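Local coordinates for putative epoxide hydrolase protein (Klebsiella pneumoniae subsp. pneumoniae, PDB 5BOV) that has no established substrate but is probably an alpha/beta-fold hydrolase, perhaps acting on epoxides or monoacylglycerol esters, at residues Q84-A89 with G232-L237; A116-A121 with Y136-Q141; G6-I11 with V24-R29; R60-Y65 with D97-R102. All coordinates share one frame; numbering follows the deposited sequence.

Contact 1 (Q84-A89 with G232-L237); sequences QPSAMA and GYEQRL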
loop_
_atom_site.group_PDB
_atom_site.type_symbol
_atom_site.label_atom_id
_atom_site.label_comp_id
_atom_site.label_asym_id
_atom_site.label_seq_id
_atom_site.Cartn_x
_atom_site.Cartn_y
_atom_site.Cartn_z
ATOM N N GLN A 84 8.035 -6.592 7.202
ATOM C CA GLN A 84 8.794 -6.875 5.965
ATOM C C GLN A 84 7.840 -7.045 4.771
ATOM O O GLN A 84 6.645 -7.415 4.952
ATOM C CB GLN A 84 9.614 -8.155 6.110
ATOM C CG GLN A 84 8.876 -9.459 6.082
ATOM C CD GLN A 84 9.817 -10.629 6.289
ATOM O OE1 GLN A 84 9.913 -11.214 7.400
ATOM N NE2 GLN A 84 10.527 -11.004 5.216
ATOM N N PRO A 85 8.304 -6.785 3.573
ATOM C CA PRO A 85 7.368 -6.644 2.458
ATOM C C PRO A 85 6.553 -7.880 2.158
ATOM O O PRO A 85 5.314 -7.781 1.906
ATOM C CB PRO A 85 8.268 -6.256 1.266
ATOM C CG PRO A 85 9.457 -5.566 1.902
ATOM C CD PRO A 85 9.657 -6.348 3.175
ATOM N N SER A 86 7.161 -9.073 2.144
ATOM C CA SER A 86 6.417 -10.222 1.742
ATOM C C SER A 86 5.353 -10.648 2.765
ATOM O O SER A 86 4.411 -11.379 2.426
ATOM C CB SER A 86 7.316 -11.408 1.379
ATOM O OG SER A 86 8.099 -11.796 2.527
ATOM N N ALA A 87 5.480 -10.194 4.013
ATOM C CA ALA A 87 4.488 -10.515 5.046
ATOM C C ALA A 87 3.147 -9.888 4.681
ATOM O O ALA A 87 2.100 -10.538 4.796
ATOM C CB ALA A 87 4.970 -10.091 6.424
HETATM N N MSE A 88 3.157 -8.651 4.184
HETATM C CA MSE A 88 1.944 -7.997 3.786
HETATM C C MSE A 88 1.360 -8.621 2.546
HETATM O O MSE A 88 0.133 -8.738 2.449
HETATM C CB MSE A 88 2.165 -6.496 3.577
HETATM C CG MSE A 88 2.662 -5.888 4.903
HETATM SE SE MSE A 88 2.842 -3.960 4.678
HETATM C CE MSE A 88 4.127 -3.671 6.161
ATOM N N ALA A 89 2.200 -9.016 1.581
ATOM C CA ALA A 89 1.715 -9.728 0.414
ATOM C C ALA A 89 1.033 -11.044 0.816
ATOM O O ALA A 89 -0.082 -11.361 0.347
ATOM C CB ALA A 89 2.854 -9.972 -0.557
ATOM N N GLY A 232 11.989 -17.346 1.876
ATOM C CA GLY A 232 11.890 -17.831 0.496
ATOM C C GLY A 232 11.313 -16.747 -0.439
ATOM O O GLY A 232 11.842 -16.496 -1.561
ATOM N N TYR A 233 10.249 -16.102 0.025
ATOM C CA TYR A 233 9.696 -15.027 -0.782
ATOM C C TYR A 233 10.703 -13.921 -0.956
ATOM O O TYR A 233 10.811 -13.387 -2.046
ATOM C CB TYR A 233 8.471 -14.463 -0.087
ATOM C CG TYR A 233 7.374 -15.477 0.194
ATOM C CD1 TYR A 233 7.090 -16.508 -0.668
ATOM C CD2 TYR A 233 6.537 -15.278 1.302
ATOM C CE1 TYR A 233 6.012 -17.427 -0.400
ATOM C CE2 TYR A 233 5.464 -16.161 1.555
ATOM C CZ TYR A 233 5.222 -17.204 0.723
ATOM O OH TYR A 233 4.142 -18.039 0.971
ATOM N N GLU A 234 11.408 -13.518 0.108
ATOM C CA GLU A 234 12.326 -12.407 0.013
ATOM C C GLU A 234 13.481 -12.764 -0.898
ATOM O O GLU A 234 14.010 -11.893 -1.631
ATOM C CB GLU A 234 12.848 -11.927 1.341
ATOM C CG GLU A 234 11.782 -11.446 2.287
ATOM C CD GLU A 234 11.010 -10.163 1.828
ATOM O OE1 GLU A 234 11.423 -9.519 0.830
ATOM O OE2 GLU A 234 9.972 -9.871 2.486
ATOM N N GLN A 235 13.888 -14.021 -0.880
ATOM C CA GLN A 235 14.936 -14.419 -1.819
ATOM C C GLN A 235 14.495 -14.279 -3.289
ATOM O O GLN A 235 15.287 -13.760 -4.121
ATOM C CB GLN A 235 15.389 -15.862 -1.539
ATOM C CG GLN A 235 16.432 -16.363 -2.574
ATOM C CD GLN A 235 16.955 -17.726 -2.159
ATOM O OE1 GLN A 235 16.423 -18.379 -1.244
ATOM N NE2 GLN A 235 18.009 -18.153 -2.790
ATOM N N ARG A 236 13.252 -14.661 -3.609
ATOM C CA ARG A 236 12.727 -14.522 -4.936
ATOM C C ARG A 236 12.633 -12.995 -5.296
ATOM O O ARG A 236 12.968 -12.599 -6.412
ATOM C CB ARG A 236 11.352 -15.177 -5.082
ATOM C CG ARG A 236 11.474 -16.675 -5.098
ATOM C CD ARG A 236 10.137 -17.358 -4.845
ATOM N NE ARG A 236 9.163 -17.179 -5.928
ATOM C CZ ARG A 236 7.858 -17.521 -5.840
ATOM N NH1 ARG A 236 7.359 -18.082 -4.705
ATOM N NH2 ARG A 236 7.019 -17.311 -6.869
ATOM N N LEU A 237 12.236 -12.183 -4.316
ATOM C CA LEU A 237 12.012 -10.753 -4.578
ATOM C C LEU A 237 13.322 -10.032 -4.762
ATOM O O LEU A 237 13.397 -9.057 -5.492
ATOM C CB LEU A 237 11.189 -10.139 -3.449
ATOM C CG LEU A 237 9.747 -10.649 -3.375
ATOM C CD1 LEU A 237 9.114 -10.133 -2.090
ATOM C CD2 LEU A 237 8.927 -10.176 -4.613
#

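Contact 2 (A116-A121 with Y136-Q141); sequences ADIVAA and YLISSQ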
loop_
_atom_site.group_PDB
_atom_site.type_symbol
_atom_site.label_atom_id
_atom_site.label_comp_id
_atom_site.label_asym_id
_atom_site.label_seq_id
_atom_site.Cartn_x
_atom_site.Cartn_y
_atom_site.Cartn_z
ATOM N N ALA A 116 0.898 -4.992 -3.645
ATOM C CA ALA A 116 0.258 -5.484 -4.863
ATOM C C ALA A 116 1.275 -5.959 -5.902
ATOM O O ALA A 116 1.043 -6.970 -6.557
ATOM C CB ALA A 116 -0.581 -4.357 -5.490
ATOM N N ASP A 117 2.402 -5.238 -6.030
ATOM C CA ASP A 117 3.476 -5.588 -6.887
ATOM C C ASP A 117 3.961 -7.048 -6.529
ATOM O O ASP A 117 4.188 -7.866 -7.436
ATOM C CB ASP A 117 4.653 -4.675 -6.806
ATOM C CG ASP A 117 4.402 -3.288 -7.365
ATOM O OD1 ASP A 117 3.328 -3.024 -7.957
ATOM O OD2 ASP A 117 5.268 -2.452 -7.063
ATOM N N ILE A 118 4.184 -7.293 -5.238
ATOM C CA ILE A 118 4.658 -8.575 -4.795
ATOM C C ILE A 118 3.632 -9.676 -5.111
ATOM O O ILE A 118 4.052 -10.765 -5.591
ATOM C CB ILE A 118 5.019 -8.560 -3.301
ATOM C CG1 ILE A 118 6.209 -7.685 -3.086
ATOM C CG2 ILE A 118 5.309 -10.012 -2.774
ATOM C CD1 ILE A 118 6.457 -7.324 -1.624
ATOM N N VAL A 119 2.357 -9.452 -4.843
ATOM C CA VAL A 119 1.359 -10.455 -5.168
ATOM C C VAL A 119 1.399 -10.767 -6.655
ATOM O O VAL A 119 1.381 -11.942 -7.067
ATOM C CB VAL A 119 -0.054 -10.077 -4.722
ATOM C CG1 VAL A 119 -1.013 -11.148 -5.024
ATOM C CG2 VAL A 119 -0.030 -9.857 -3.234
ATOM N N ALA A 120 1.500 -9.729 -7.503
ATOM C CA ALA A 120 1.536 -9.938 -8.903
ATOM C C ALA A 120 2.778 -10.669 -9.370
ATOM O O ALA A 120 2.724 -11.433 -10.332
ATOM C CB ALA A 120 1.392 -8.579 -9.614
ATOM N N ALA A 121 3.920 -10.395 -8.751
ATOM C CA ALA A 121 5.154 -11.053 -9.159
ATOM C C ALA A 121 5.236 -12.508 -8.700
ATOM O O ALA A 121 5.754 -13.409 -9.439
ATOM C CB ALA A 121 6.322 -10.240 -8.606
ATOM N N TYR A 136 7.401 0.321 -10.013
ATOM C CA TYR A 136 7.835 -0.985 -9.508
ATOM C C TYR A 136 8.506 -0.696 -8.170
ATOM O O TYR A 136 9.616 -0.125 -8.108
ATOM C CB TYR A 136 8.844 -1.623 -10.469
ATOM C CG TYR A 136 9.307 -3.024 -10.072
ATOM C CD1 TYR A 136 8.591 -4.151 -10.483
ATOM C CD2 TYR A 136 10.480 -3.202 -9.377
ATOM C CE1 TYR A 136 9.023 -5.431 -10.179
ATOM C CE2 TYR A 136 10.942 -4.493 -9.076
ATOM C CZ TYR A 136 10.225 -5.590 -9.487
ATOM O OH TYR A 136 10.687 -6.845 -9.139
ATOM N N LEU A 137 7.884 -1.136 -7.083
ATOM C CA LEU A 137 8.332 -0.805 -5.732
ATOM C C LEU A 137 8.893 -1.990 -4.946
ATOM O O LEU A 137 9.176 -1.816 -3.785
ATOM C CB LEU A 137 7.212 -0.162 -4.949
ATOM C CG LEU A 137 6.740 1.186 -5.482
ATOM C CD1 LEU A 137 5.846 1.895 -4.518
ATOM C CD2 LEU A 137 7.905 2.052 -5.852
ATOM N N ILE A 138 9.150 -3.111 -5.606
ATOM C CA ILE A 138 9.807 -4.214 -4.998
ATOM C C ILE A 138 11.308 -3.849 -4.893
ATOM O O ILE A 138 11.925 -3.459 -5.904
ATOM C CB ILE A 138 9.646 -5.471 -5.850
ATOM C CG1 ILE A 138 8.180 -5.945 -5.800
ATOM C CG2 ILE A 138 10.537 -6.618 -5.329
ATOM C CD1 ILE A 138 7.824 -7.000 -6.783
ATOM N N SER A 139 11.906 -4.138 -3.741
ATOM C CA SER A 139 13.338 -3.978 -3.634
ATOM C C SER A 139 13.849 -5.025 -2.654
ATOM O O SER A 139 13.218 -6.072 -2.423
ATOM C CB SER A 139 13.641 -2.572 -3.139
ATOM O OG SER A 139 15.029 -2.263 -3.289
ATOM N N SER A 140 15.062 -4.822 -2.134
ATOM C CA SER A 140 15.696 -5.838 -1.335
ATOM C C SER A 140 16.499 -5.153 -0.229
ATOM O O SER A 140 16.752 -3.951 -0.333
ATOM C CB SER A 140 16.676 -6.680 -2.151
ATOM O OG SER A 140 17.820 -5.931 -2.569
ATOM N N GLN A 141 16.916 -5.905 0.761
ATOM C CA GLN A 141 17.757 -5.360 1.838
ATOM C C GLN A 141 19.101 -4.951 1.285
ATOM O O GLN A 141 19.660 -3.933 1.686
ATOM C CB GLN A 141 17.892 -6.349 3.000
ATOM C CG GLN A 141 16.561 -6.600 3.663
ATOM C CD GLN A 141 16.692 -7.383 4.919
ATOM O OE1 GLN A 141 17.182 -8.523 4.911
ATOM N NE2 GLN A 141 16.307 -6.798 6.028
#

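Contact 3 (G6-I11 with V24-R29); sequences GAFDKI and VDIGPR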
loop_
_atom_site.group_PDB
_atom_site.type_symbol
_atom_site.label_atom_id
_atom_site.label_comp_id
_atom_site.label_asym_id
_atom_site.label_seq_id
_atom_site.Cartn_x
_atom_site.Cartn_y
_atom_site.Cartn_z
ATOM N N GLY A 6 -23.972 4.930 3.693
ATOM C CA GLY A 6 -23.106 4.545 4.787
ATOM C C GLY A 6 -22.267 3.335 4.463
ATOM O O GLY A 6 -21.686 2.727 5.376
ATOM N N ALA A 7 -22.238 2.878 3.206
ATOM C CA ALA A 7 -21.730 1.492 3.016
ATOM C C ALA A 7 -20.263 1.337 3.325
ATOM O O ALA A 7 -19.803 0.257 3.740
ATOM C CB ALA A 7 -21.945 1.014 1.557
ATOM N N PHE A 8 -19.531 2.399 3.002
ATOM C CA PHE A 8 -18.061 2.327 3.182
ATOM C C PHE A 8 -17.718 2.380 4.648
ATOM O O PHE A 8 -16.599 1.998 5.000
ATOM C CB PHE A 8 -17.389 3.505 2.468
ATOM C CG PHE A 8 -15.910 3.327 2.319
ATOM C CD1 PHE A 8 -15.378 2.541 1.289
ATOM C CD2 PHE A 8 -15.050 3.905 3.237
ATOM C CE1 PHE A 8 -14.025 2.330 1.176
ATOM C CE2 PHE A 8 -13.712 3.679 3.103
ATOM C CZ PHE A 8 -13.215 2.887 2.097
ATOM N N ASP A 9 -18.642 2.759 5.528
ATOM C CA ASP A 9 -18.407 2.698 6.939
ATOM C C ASP A 9 -18.795 1.375 7.650
ATOM O O ASP A 9 -18.645 1.301 8.872
ATOM C CB ASP A 9 -19.025 3.893 7.628
ATOM C CG ASP A 9 -18.318 5.204 7.278
ATOM O OD1 ASP A 9 -17.110 5.183 6.917
ATOM O OD2 ASP A 9 -19.046 6.239 7.326
ATOM N N LYS A 10 -19.206 0.345 6.906
ATOM C CA LYS A 10 -19.492 -0.946 7.491
ATOM C C LYS A 10 -18.221 -1.762 7.334
ATOM O O LYS A 10 -17.877 -2.138 6.257
ATOM C CB LYS A 10 -20.703 -1.586 6.812
ATOM C CG LYS A 10 -21.968 -0.829 7.157
ATOM C CD LYS A 10 -23.162 -1.362 6.359
ATOM C CE LYS A 10 -24.446 -0.786 6.927
ATOM N NZ LYS A 10 -24.667 0.567 6.346
ATOM N N ILE A 11 -17.502 -1.921 8.430
ATOM C CA ILE A 11 -16.245 -2.639 8.453
ATOM C C ILE A 11 -16.475 -4.087 8.802
ATOM O O ILE A 11 -17.104 -4.402 9.793
ATOM C CB ILE A 11 -15.270 -2.054 9.462
ATOM C CG1 ILE A 11 -15.123 -0.540 9.192
ATOM C CG2 ILE A 11 -13.938 -2.729 9.345
ATOM C CD1 ILE A 11 -14.728 -0.183 7.778
ATOM N N VAL A 24 -13.524 -3.218 4.129
ATOM C CA VAL A 24 -14.766 -2.912 3.437
ATOM C C VAL A 24 -14.944 -3.878 2.277
ATOM O O VAL A 24 -13.996 -4.308 1.652
ATOM C CB VAL A 24 -14.679 -1.501 2.864
ATOM C CG1 VAL A 24 -15.868 -1.147 2.032
ATOM C CG2 VAL A 24 -14.494 -0.510 3.969
ATOM N N ASP A 25 -16.200 -4.287 2.089
ATOM C CA ASP A 25 -16.569 -5.194 0.982
ATOM C C ASP A 25 -17.895 -4.699 0.420
ATOM O O ASP A 25 -18.928 -4.898 1.033
ATOM C CB ASP A 25 -16.689 -6.627 1.532
ATOM C CG ASP A 25 -17.010 -7.662 0.483
ATOM O OD1 ASP A 25 -17.237 -7.318 -0.690
ATOM O OD2 ASP A 25 -17.013 -8.852 0.889
ATOM N N ILE A 26 -17.823 -4.023 -0.717
ATOM C CA ILE A 26 -18.986 -3.379 -1.298
ATOM C C ILE A 26 -19.110 -3.741 -2.772
ATOM O O ILE A 26 -18.190 -4.305 -3.421
ATOM C CB ILE A 26 -18.993 -1.889 -1.155
ATOM C CG1 ILE A 26 -17.732 -1.255 -1.781
ATOM C CG2 ILE A 26 -19.195 -1.562 0.321
ATOM C CD1 ILE A 26 -17.788 0.255 -1.711
ATOM N N GLY A 27 -20.295 -3.501 -3.323
ATOM C CA GLY A 27 -20.550 -3.857 -4.694
ATOM C C GLY A 27 -21.202 -5.205 -4.865
ATOM O O GLY A 27 -21.374 -5.969 -3.930
ATOM N N PRO A 28 -21.580 -5.521 -6.089
ATOM C CA PRO A 28 -22.326 -6.757 -6.308
ATOM C C PRO A 28 -21.519 -7.934 -5.961
ATOM O O PRO A 28 -20.314 -7.992 -6.292
ATOM C CB PRO A 28 -22.630 -6.744 -7.801
ATOM C CG PRO A 28 -21.922 -5.640 -8.394
ATOM C CD PRO A 28 -21.409 -4.714 -7.330
ATOM N N ARG A 29 -22.110 -8.924 -5.330
ATOM C CA ARG A 29 -21.366 -10.108 -4.911
ATOM C C ARG A 29 -20.732 -10.886 -6.061
ATOM O O ARG A 29 -19.655 -11.464 -5.844
ATOM C CB ARG A 29 -22.239 -11.096 -4.143
ATOM C CG ARG A 29 -23.017 -10.506 -2.980
ATOM C CD ARG A 29 -22.143 -10.052 -1.844
ATOM N NE ARG A 29 -21.519 -8.752 -2.087
ATOM C CZ ARG A 29 -20.338 -8.384 -1.564
ATOM N NH1 ARG A 29 -19.685 -9.239 -0.785
ATOM N NH2 ARG A 29 -19.824 -7.171 -1.855
HETATM O O HOH W 1 -18.335 -3.448 4.017
#

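Contact 4 (R60-Y65 with D97-R102); sequences RVIVPY and DALNIR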
loop_
_atom_site.group_PDB
_atom_site.type_symbol
_atom_site.label_atom_id
_atom_site.label_comp_id
_atom_site.label_asym_id
_atom_site.label_seq_id
_atom_site.Cartn_x
_atom_site.Cartn_y
_atom_site.Cartn_z
ATOM N N ARG A 60 -16.922 -5.654 -7.579
ATOM C CA ARG A 60 -16.912 -5.980 -6.174
ATOM C C ARG A 60 -15.604 -5.410 -5.624
ATOM O O ARG A 60 -14.548 -5.890 -6.029
ATOM C CB ARG A 60 -16.954 -7.471 -5.953
ATOM C CG ARG A 60 -17.031 -7.778 -4.483
ATOM C CD ARG A 60 -16.630 -9.151 -4.100
ATOM N NE ARG A 60 -16.624 -9.429 -2.674
ATOM C CZ ARG A 60 -16.487 -10.678 -2.243
ATOM N NH1 ARG A 60 -16.341 -11.652 -3.123
ATOM N NH2 ARG A 60 -16.434 -10.950 -0.958
ATOM N N VAL A 61 -15.705 -4.582 -4.575
ATOM C CA VAL A 61 -14.498 -3.875 -4.078
ATOM C C VAL A 61 -14.194 -4.228 -2.619
ATOM O O VAL A 61 -15.039 -4.108 -1.708
ATOM C CB VAL A 61 -14.695 -2.362 -4.205
ATOM C CG1 VAL A 61 -13.388 -1.652 -3.952
ATOM C CG2 VAL A 61 -15.211 -2.043 -5.591
ATOM N N ILE A 62 -12.966 -4.691 -2.401
ATOM C CA ILE A 62 -12.435 -5.034 -1.083
ATOM C C ILE A 62 -11.378 -4.033 -0.700
ATOM O O ILE A 62 -10.418 -3.792 -1.483
ATOM C CB ILE A 62 -11.768 -6.431 -1.120
ATOM C CG1 ILE A 62 -12.694 -7.528 -1.674
ATOM C CG2 ILE A 62 -11.206 -6.793 0.249
ATOM C CD1 ILE A 62 -13.851 -7.734 -0.819
ATOM N N VAL A 63 -11.536 -3.423 0.482
ATOM C CA VAL A 63 -10.550 -2.416 0.932
ATOM C C VAL A 63 -10.098 -2.732 2.375
ATOM O O VAL A 63 -10.835 -2.405 3.330
ATOM C CB VAL A 63 -11.106 -0.981 0.876
ATOM C CG1 VAL A 63 -9.993 0.026 1.034
ATOM C CG2 VAL A 63 -11.863 -0.719 -0.424
ATOM N N PRO A 64 -8.959 -3.433 2.544
ATOM C CA PRO A 64 -8.529 -3.827 3.839
ATOM C C PRO A 64 -7.599 -2.893 4.523
ATOM O O PRO A 64 -6.794 -2.230 3.861
ATOM C CB PRO A 64 -7.796 -5.150 3.549
ATOM C CG PRO A 64 -7.154 -4.913 2.202
ATOM C CD PRO A 64 -8.114 -4.034 1.471
ATOM N N TYR A 65 -7.671 -2.866 5.848
ATOM C CA TYR A 65 -6.588 -2.259 6.626
ATOM C C TYR A 65 -5.397 -3.200 6.584
ATOM O O TYR A 65 -5.511 -4.420 6.865
ATOM C CB TYR A 65 -6.970 -2.049 8.078
ATOM C CG TYR A 65 -7.993 -1.001 8.389
ATOM C CD1 TYR A 65 -7.688 0.345 8.254
ATOM C CD2 TYR A 65 -9.271 -1.344 8.844
ATOM C CE1 TYR A 65 -8.582 1.337 8.655
ATOM C CE2 TYR A 65 -10.211 -0.372 9.168
ATOM C CZ TYR A 65 -9.855 0.969 9.104
ATOM O OH TYR A 65 -10.750 1.942 9.428
ATOM N N ASP A 97 -7.881 -15.912 -0.217
ATOM C CA ASP A 97 -8.313 -17.250 0.094
ATOM C C ASP A 97 -9.529 -17.309 1.049
ATOM O O ASP A 97 -10.504 -18.087 0.802
ATOM C CB ASP A 97 -7.205 -18.116 0.685
ATOM C CG ASP A 97 -6.049 -18.364 -0.277
ATOM O OD1 ASP A 97 -6.224 -18.259 -1.517
ATOM O OD2 ASP A 97 -4.964 -18.766 0.245
ATOM N N ALA A 98 -9.497 -16.523 2.116
ATOM C CA ALA A 98 -10.550 -16.542 3.094
ATOM C C ALA A 98 -11.896 -16.075 2.506
ATOM O O ALA A 98 -12.993 -16.492 2.926
ATOM C CB ALA A 98 -10.186 -15.701 4.318
ATOM N N LEU A 99 -11.832 -15.152 1.545
ATOM C CA LEU A 99 -12.990 -14.666 0.810
ATOM C C LEU A 99 -13.392 -15.502 -0.399
ATOM O O LEU A 99 -14.336 -15.151 -1.101
ATOM C CB LEU A 99 -12.775 -13.189 0.354
ATOM C CG LEU A 99 -12.611 -12.153 1.502
ATOM C CD1 LEU A 99 -12.165 -10.790 0.950
ATOM C CD2 LEU A 99 -13.927 -12.007 2.289
ATOM N N ASN A 100 -12.654 -16.550 -0.683
ATOM C CA ASN A 100 -12.893 -17.374 -1.869
ATOM C C ASN A 100 -12.782 -16.611 -3.184
ATOM O O ASN A 100 -13.545 -16.828 -4.144
ATOM C CB ASN A 100 -14.228 -18.152 -1.779
ATOM C CG ASN A 100 -14.239 -19.098 -0.618
ATOM O OD1 ASN A 100 -13.280 -19.843 -0.422
ATOM N ND2 ASN A 100 -15.246 -18.995 0.236
ATOM N N ILE A 101 -11.772 -15.748 -3.240
ATOM C CA ILE A 101 -11.533 -14.916 -4.411
ATOM C C ILE A 101 -10.329 -15.556 -5.097
ATOM O O ILE A 101 -9.208 -15.437 -4.587
ATOM C CB ILE A 101 -11.286 -13.440 -4.038
ATOM C CG1 ILE A 101 -12.582 -12.775 -3.501
ATOM C CG2 ILE A 101 -10.830 -12.659 -5.280
ATOM C CD1 ILE A 101 -12.350 -11.360 -2.951
ATOM N N ARG A 102 -10.551 -16.156 -6.261
ATOM C CA ARG A 102 -9.461 -16.789 -7.015
ATOM C C ARG A 102 -8.538 -15.782 -7.697
ATOM O O ARG A 102 -7.351 -15.980 -7.705
ATOM C CB ARG A 102 -10.114 -17.565 -8.111
ATOM C CG ARG A 102 -9.166 -18.361 -8.970
ATOM C CD ARG A 102 -9.899 -18.974 -10.186
ATOM N NE ARG A 102 -10.229 -17.970 -11.232
ATOM C CZ ARG A 102 -9.366 -17.424 -12.107
ATOM N NH1 ARG A 102 -8.082 -17.735 -12.132
ATOM N NH2 ARG A 102 -9.800 -16.527 -12.986
HETATM O O HOH W 2 -16.529 -13.789 -0.289
HETATM O O HOH W 3 -15.865 -14.469 -3.424
#

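Contact 1 (Q84-A89 with G232-L237)
The carboxylate of Glu234 and the side-chain amide of Gln84 meet with their planes 22° apart, and a single oxygen, Glu234 OE2, receives three donors. Gln84 NE2 reaches it at 3.0 Å on the anti side, with the oxygen close to the amide plane. The backbone N of Ser86 comes from the syn side at 2.9 Å. Ser86 OG lies above the carboxylate plane, 2.7 Å from Glu234 OE2. Both donor nitrogens stand about 25° out of the carboxylate plane. The third flat group, the Tyr233 ring, meets Ser86 CB obliquely, and Trp123 packs against the ring edge-to-face.

Glu234 bends at chi2 (-65°), which turns its carboxylate across the gap between the helices. The hydroxyl of Ser86 sits between its own backbone N and carbonyl carbon, which places OG beside N, both directed at Glu234 OE2. Three donors should fix the rotation of the carboxylate and favour its charged form. Apolar contact completes the junction: Ser86 CB rests 3.6 Å from Tyr233 CB, and Leu237 CD1 reaches the same Ser86 CB at 4.1 Å. Gln84 OE1 turns to Asn82 ND2 and Glu227 N.

The axes of the short segments 85-89 and 232-237 pass 9.7 Å apart. Gln84 occupies the N-cap position of helix 85-98, and Glu234 accepts from the backbone N of Ser86 in the first turn of that helix, from a helix distant in sequence. The arrangement ties a core helix to helix 231-238, on the way back from the region where alpha/beta hydrolases commonly insert their cap.

Contact 2 (A116-A121 with Y136-Q141)
Asp117 and Leu137 supply the polar part of this contact. The backbone N of Leu137 donates to Asp117 OD2 over 2.9 Å, with an N-H...O angle of 163°, and meets the oxygen nearly end-on, along its C-O bond. Asp117 CG stands beside its own backbone N (chi1 -69°), which swings the carboxylate off the helix toward the loop. The second oxygen, Asp117 OD1, bonds to Ser132 OG on strand 127-133, so both oxygens of this buried acid have a partner and the group is held between strand and loop.

The apolar part centres on Ile138. Its CG1 branch points at the helix and lies 3.8 Å from Ile118 CG1, the two side chains meeting at a slant. Beyond it, Ile138 CD1 settles on the helix surface, 3.8 Å from Asp117 O and 4.0 Å from Ala121 CB. Asp117 CB closes the patch, 3.9 Å from Ile138 CG1.

Leu237 of helix 231-238 packs on both Ile118 and Ile138. Helix 111-122 links the parallel strands 104-108 and 127-133 in a beta-alpha-beta crossover, and the contact fastens the loop leaving the second strand back onto that helix. Strand 104-108 passes into this helix through Gly108, Asp110 and Gly112, a pattern consistent with the nucleophile elbow of the alpha/beta hydrolase fold.

Contact 3 (G6-I11 with V24-R29)
Val24 faces Phe8 with both methyls. Its CG2 stands over the centre of the ring in a CH-pi contact, 4.0 Å from the centroid and 11° off the normal. CG1 reaches the rim at Phe8 CD1, 3.8 Å away. With CG1 anti to its backbone N (chi1 175°), Val24 leaves CG2 to fill the corner between Phe8 O and Ile11 CD1, the latter at 3.8 Å.

At Asp25 the link is a water, which accepts from Asp25 N at 3.0 Å and donates to Lys10 O at 2.6 Å. The Asp25 side chain points away from the 6-11 segment and is held end-on by Arg29, with NH2 2.8 Å from OD1 and NH1 bonded to OD2. Both nitrogens approach from above the carboxylate plane, although the carboxylate oxygens lie near the guanidinium plane. Asp25 OD2 also pairs with Arg60.

Ile26 turns back to the 6-11 segment: CG2 touches Ala7 CB at 4.0 Å, and CD1 lies at the edge of the Phe8 ring. At Gly27 the backbone takes a positive phi of 95°, and its carbonyl O accepts from Arg29 NH2 at 2.9 Å, which leaves Arg29 folded back over the turn.

The arrangement packs a short 3-10 turn at the N-terminus onto one side of strand 19-26. That strand forms an antiparallel pair with strand 12-16 at one margin of the alpha/beta hydrolase sheet.

Contact 4 (R60-Y65 with D97-R102)
Strand 60-64 faces the turn after helix 85-98 with its nearest CA pair, Ile62 and Leu99, 9.8 Å apart, and that helix ends in a Schellman motif in which Asn100 takes positive phi (60°). Alternate strand residues, Arg60 and Ile62, point toward this turn, and Leu99 and Ile101 point back.

Ile62 reaches both of them tip to tip. Its CD1 meets Leu99 CD1 at 3.9 Å, and its CG1 meets Ile101 CD1 at 4.1 Å. Ile101 also lies under Arg60: its CD1 sits 4.0 Å from one face of the guanidinium, toward the rim, while Leu99 CD2 approaches the same group obliquely. Arg60 gets there by an extended chain, with CG anti to the backbone N (chi1 -176°).

Two waters lie in the guanidinium plane at its edge. One accepts from Arg60 NH2 at 2.9 Å and donates to Leu99 O at 2.7 Å. The other accepts from Arg60 NH1 at 2.9 Å and donates to the same carbonyl. Arg60 NH2 also forms a salt bridge with Asp25 OD2 on the neighbouring strand.

The chemistry is therefore divided: aliphatic carbons join strand to turn directly, while the charged group rests its face on isoleucine and its NH1 and NH2 edge is engaged by waters and Asp25. A cation linked through water to a carbonyl at the C-terminal end of a helix would probably interact favourably with the helix dipole.

Overall arrangement
Along the chain contact 3 closes first; contact 4 closes before contact 2 opens, and contact 1 spans contact 2. Contacts 3 and 4 lie 12 Å apart between centres and touch, because strands 19-26 and 59-74 are neighbours in the mixed sheet, with a probable hydrogen bond between Ile26 O and Val61 N. Contacts 1 and 2, with centres 8 Å apart, pack together through Pro85, Ala89, Ile118, Ile138 and Leu237. Contacts 1 and 4 use the two ends of helix 85-98, their centres 20 Å apart, and their segments alternate in sequence. Helix 85-98 thus runs from helix 231-238 to the turn packed on strand 59-74, whereas contacts 2 and 3 lie on opposite sides of the chain's centre.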